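Local coordinates for YfkN protein (Bacillus subtilis subsp. subtilis, PDB 3GVE), which belongs to the calcineurin-like phosphoesterase family of metal-dependent proteins and carries manganese and magnesium ions side by side in its metal centre, at residues I93-A98 / E322-T327. Residues are numbered along the deposited sequence; the frame is centred on the assembly and turned at random.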
ATOM      1  N   ILE A  93     -19.163   5.164  -6.810  1.00  9.06           N
ATOM      2  CA  ILE A  93     -19.994   4.992  -7.994  1.00  8.53           C
ATOM      3  C   ILE A  93     -20.616   6.322  -8.459  1.00  8.81           C
ATOM      4  O   ILE A  93     -20.703   6.567  -9.644  1.00  9.71           O
ATOM      5  CB  ILE A  93     -21.063   3.892  -7.779  1.00  9.06           C
ATOM      6  CG1 ILE A  93     -20.383   2.528  -7.506  1.00 10.39           C
ATOM      7  CG2 ILE A  93     -22.031   3.806  -8.984  1.00 10.11           C
ATOM      8  CD1 ILE A  93     -19.463   2.025  -8.654  1.00 11.35           C
ATOM      9  N   SER A  94     -21.020   7.185  -7.529  1.00  9.67           N
ATOM     10  CA  SER A  94     -21.484   8.549  -7.936  1.00 10.18           C
ATOM     11  C   SER A  94     -20.453   9.298  -8.722  1.00  8.56           C
ATOM     12  O   SER A  94     -20.809  10.000  -9.672  1.00  9.88           O
ATOM     13  CB  SER A  94     -21.888   9.374  -6.736  1.00 12.47           C
ATOM     14  OG  SER A  94     -22.883   8.724  -5.964  1.00 15.57           O
ATOM     15  N   VAL A  95     -19.182   9.173  -8.344  1.00  8.92           N
ATOM     16  CA  VAL A  95     -18.114   9.824  -9.129  1.00  8.73           C
ATOM     17  C   VAL A  95     -18.017   9.246 -10.548  1.00  8.25           C
ATOM     18  O   VAL A  95     -17.910   9.939 -11.544  1.00  9.25           O
ATOM     19  CB  VAL A  95     -16.732   9.713  -8.421  1.00  9.26           C
ATOM     20  CG1 VAL A  95     -15.635  10.241  -9.272  1.00 10.21           C
ATOM     21  CG2 VAL A  95     -16.778  10.518  -7.083  1.00  9.98           C
HETATM   22  N   MSE A  96     -18.061   7.918 -10.630  1.00  8.87           N
HETATM   23  CA  MSE A  96     -17.987   7.209 -11.919  1.00  8.24           C
HETATM   24  C   MSE A  96     -19.166   7.577 -12.848  1.00  8.51           C
HETATM   25  O   MSE A  96     -19.019   7.714 -14.035  1.00  9.38           O
HETATM   26  CB  MSE A  96     -17.933   5.679 -11.726  1.00  8.99           C
HETATM   27  CG  MSE A  96     -16.905   5.179 -10.694  1.00  9.68           C
HETATM   28 SE   MSE A  96     -15.090   5.886 -10.859  0.75 11.79          SE
HETATM   29  CE  MSE A  96     -14.352   4.564 -12.114  1.00 11.02           C
ATOM     30  N   ASN A  97     -20.331   7.781 -12.245  1.00  8.72           N
ATOM     31  CA  ASN A  97     -21.552   8.158 -12.924  1.00  9.29           C
ATOM     32  C   ASN A  97     -21.356   9.586 -13.475  1.00  9.32           C
ATOM     33  O   ASN A  97     -21.674   9.903 -14.608  1.00 10.34           O
ATOM     34  CB  ASN A  97     -22.767   8.115 -11.998  1.00  9.81           C
ATOM     35  CG  ASN A  97     -23.279   6.677 -11.761  1.00 10.23           C
ATOM     36  OD1 ASN A  97     -22.893   5.734 -12.461  1.00 10.21           O
ATOM     37  ND2 ASN A  97     -24.161   6.549 -10.807  1.00 10.60           N
ATOM     38  N   ALA A  98     -20.799  10.446 -12.629  1.00  9.68           N
ATOM     39  CA  ALA A  98     -20.582  11.847 -12.992  1.00 10.30           C
ATOM     40  C   ALA A  98     -19.570  11.985 -14.127  1.00 10.61           C
ATOM     41  O   ALA A  98     -19.685  12.870 -14.942  1.00 11.39           O
ATOM     42  CB  ALA A  98     -20.156  12.664 -11.778  1.00 10.86           C
ATOM     43  N   GLU A 322     -12.938  19.392 -11.391  0.50 14.86           N
ATOM     44  CA  GLU A 322     -14.081  19.868 -10.616  0.50 16.20           C
ATOM     45  C   GLU A 322     -15.240  18.870 -10.499  0.50 15.78           C
ATOM     46  O   GLU A 322     -15.930  18.883  -9.509  0.50 16.17           O
ATOM     47  CB  GLU A 322     -14.606  21.209 -11.157  0.50 20.35           C
ATOM     48  CG  GLU A 322     -13.599  22.334 -11.086  0.50 26.32           C
ATOM     49  CD  GLU A 322     -14.128  23.649 -11.645  0.50 31.69           C
ATOM     50  OE1 GLU A 322     -15.290  23.706 -12.087  0.50 33.70           O
ATOM     51  OE2 GLU A 322     -13.353  24.627 -11.623  0.50 34.00           O
ATOM     52  N   THR A 323     -15.454  18.027 -11.508  1.00 15.37           N
ATOM     53  CA  THR A 323     -16.594  17.147 -11.458  1.00 15.13           C
ATOM     54  C   THR A 323     -16.341  16.112 -10.336  1.00 13.49           C
ATOM     55  O   THR A 323     -17.247  15.743  -9.601  1.00 14.46           O
ATOM     56  CB  THR A 323     -16.832  16.443 -12.799  1.00 16.74           C
ATOM     57  OG1 THR A 323     -17.164  17.426 -13.788  1.00 18.41           O
ATOM     58  CG2 THR A 323     -17.966  15.365 -12.775  1.00 16.86           C
ATOM     59  N   VAL A 324     -15.099  15.644 -10.245  1.00 12.42           N
ATOM     60  CA  VAL A 324     -14.740  14.708  -9.186  1.00 11.45           C
ATOM     61  C   VAL A 324     -14.866  15.364  -7.823  1.00 11.56           C
ATOM     62  O   VAL A 324     -15.516  14.838  -6.957  1.00 11.74           O
ATOM     63  CB  VAL A 324     -13.322  14.126  -9.370  1.00 11.71           C
ATOM     64  CG1 VAL A 324     -12.964  13.246  -8.177  1.00 12.36           C
ATOM     65  CG2 VAL A 324     -13.272  13.310 -10.676  1.00 11.80           C
ATOM     66  N   THR A 325     -14.241  16.525  -7.658  1.00 12.08           N
ATOM     67  CA  THR A 325     -14.252  17.203  -6.376  1.00 12.98           C
ATOM     68  C   THR A 325     -15.662  17.517  -5.913  1.00 13.05           C
ATOM     69  O   THR A 325     -16.003  17.242  -4.786  1.00 13.53           O
ATOM     70  CB  THR A 325     -13.399  18.491  -6.397  1.00 13.44           C
ATOM     71  OG1 THR A 325     -12.068  18.156  -6.771  1.00 15.06           O
ATOM     72  CG2 THR A 325     -13.364  19.141  -5.034  1.00 15.42           C
ATOM     73  N   ASN A 326     -16.471  18.088  -6.797  1.00 13.63           N
ATOM     74  CA  ASN A 326     -17.827  18.462  -6.430  1.00 15.16           C
ATOM     75  C   ASN A 326     -18.666  17.246  -6.029  1.00 13.90           C
ATOM     76  O   ASN A 326     -19.446  17.288  -5.105  1.00 14.82           O
ATOM     77  CB  ASN A 326     -18.521  19.211  -7.578  1.00 19.09           C
ATOM     78  CG  ASN A 326     -18.019  20.639  -7.747  1.00 24.51           C
ATOM     79  OD1 ASN A 326     -17.301  21.150  -6.911  1.00 26.20           O
ATOM     80  ND2 ASN A 326     -18.390  21.265  -8.841  1.00 26.70           N
ATOM     81  N   THR A 327     -18.483  16.152  -6.748  1.00 11.87           N
ATOM     82  CA  THR A 327     -19.275  14.966  -6.514  1.00 12.12           C
ATOM     83  C   THR A 327     -18.917  14.284  -5.195  1.00 11.54           C
ATOM     84  O   THR A 327     -19.777  13.893  -4.453  1.00 13.26           O
ATOM     85  CB  THR A 327     -19.133  13.989  -7.698  1.00 11.85           C
ATOM     86  OG1 THR A 327     -19.516  14.666  -8.896  1.00 13.34           O
ATOM     87  CG2 THR A 327     -20.042  12.794  -7.523  1.00 12.98           C
TER
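Thr327 lays its methyl group against helix 91-98, where CG2 lies 3.6 Å from the carbonyl oxygen of Ser94 and 4.0 Å from CG2 of Val95. Chi1 of -57° sets this methyl anti to the backbone N, extending it toward the neighbouring helix, and turns OG1 back along its own helix. There OG1 donates a hydrogen bond of 2.6 Å to the carbonyl oxygen of Thr323, with a C=O...donor angle of 159° and the donor tilted somewhat out of the carbonyl plane. That oxygen also accepts from the backbone N of Thr327, so two donors of one residue share it. Ala98 CB faces the gap between the two threonines, 3.6 Å from both Thr323 CG2 and Thr327 OG1. On the more buried flank, Val95 CG1 meets Val324 CG2 at 4.1 Å, the two branched side chains crossing at a slant; helix 40-53 covers this flank, Leu40 touching Val95 while Ala41 and Ala44 touch Val324. No hydrogen bond links the segments, and the contact is van der Waals, mostly methyl groups against methyls and against oxygen atoms. The axes of 93-98 and 322-327 come within 9.3 Å, at 146° between N-to-C directions. This is roughly antiparallel helix-helix packing through small and beta-branched residues, joining the C-terminal helix 322-340 to a helix of the calcineurin-like phosphoesterase fold.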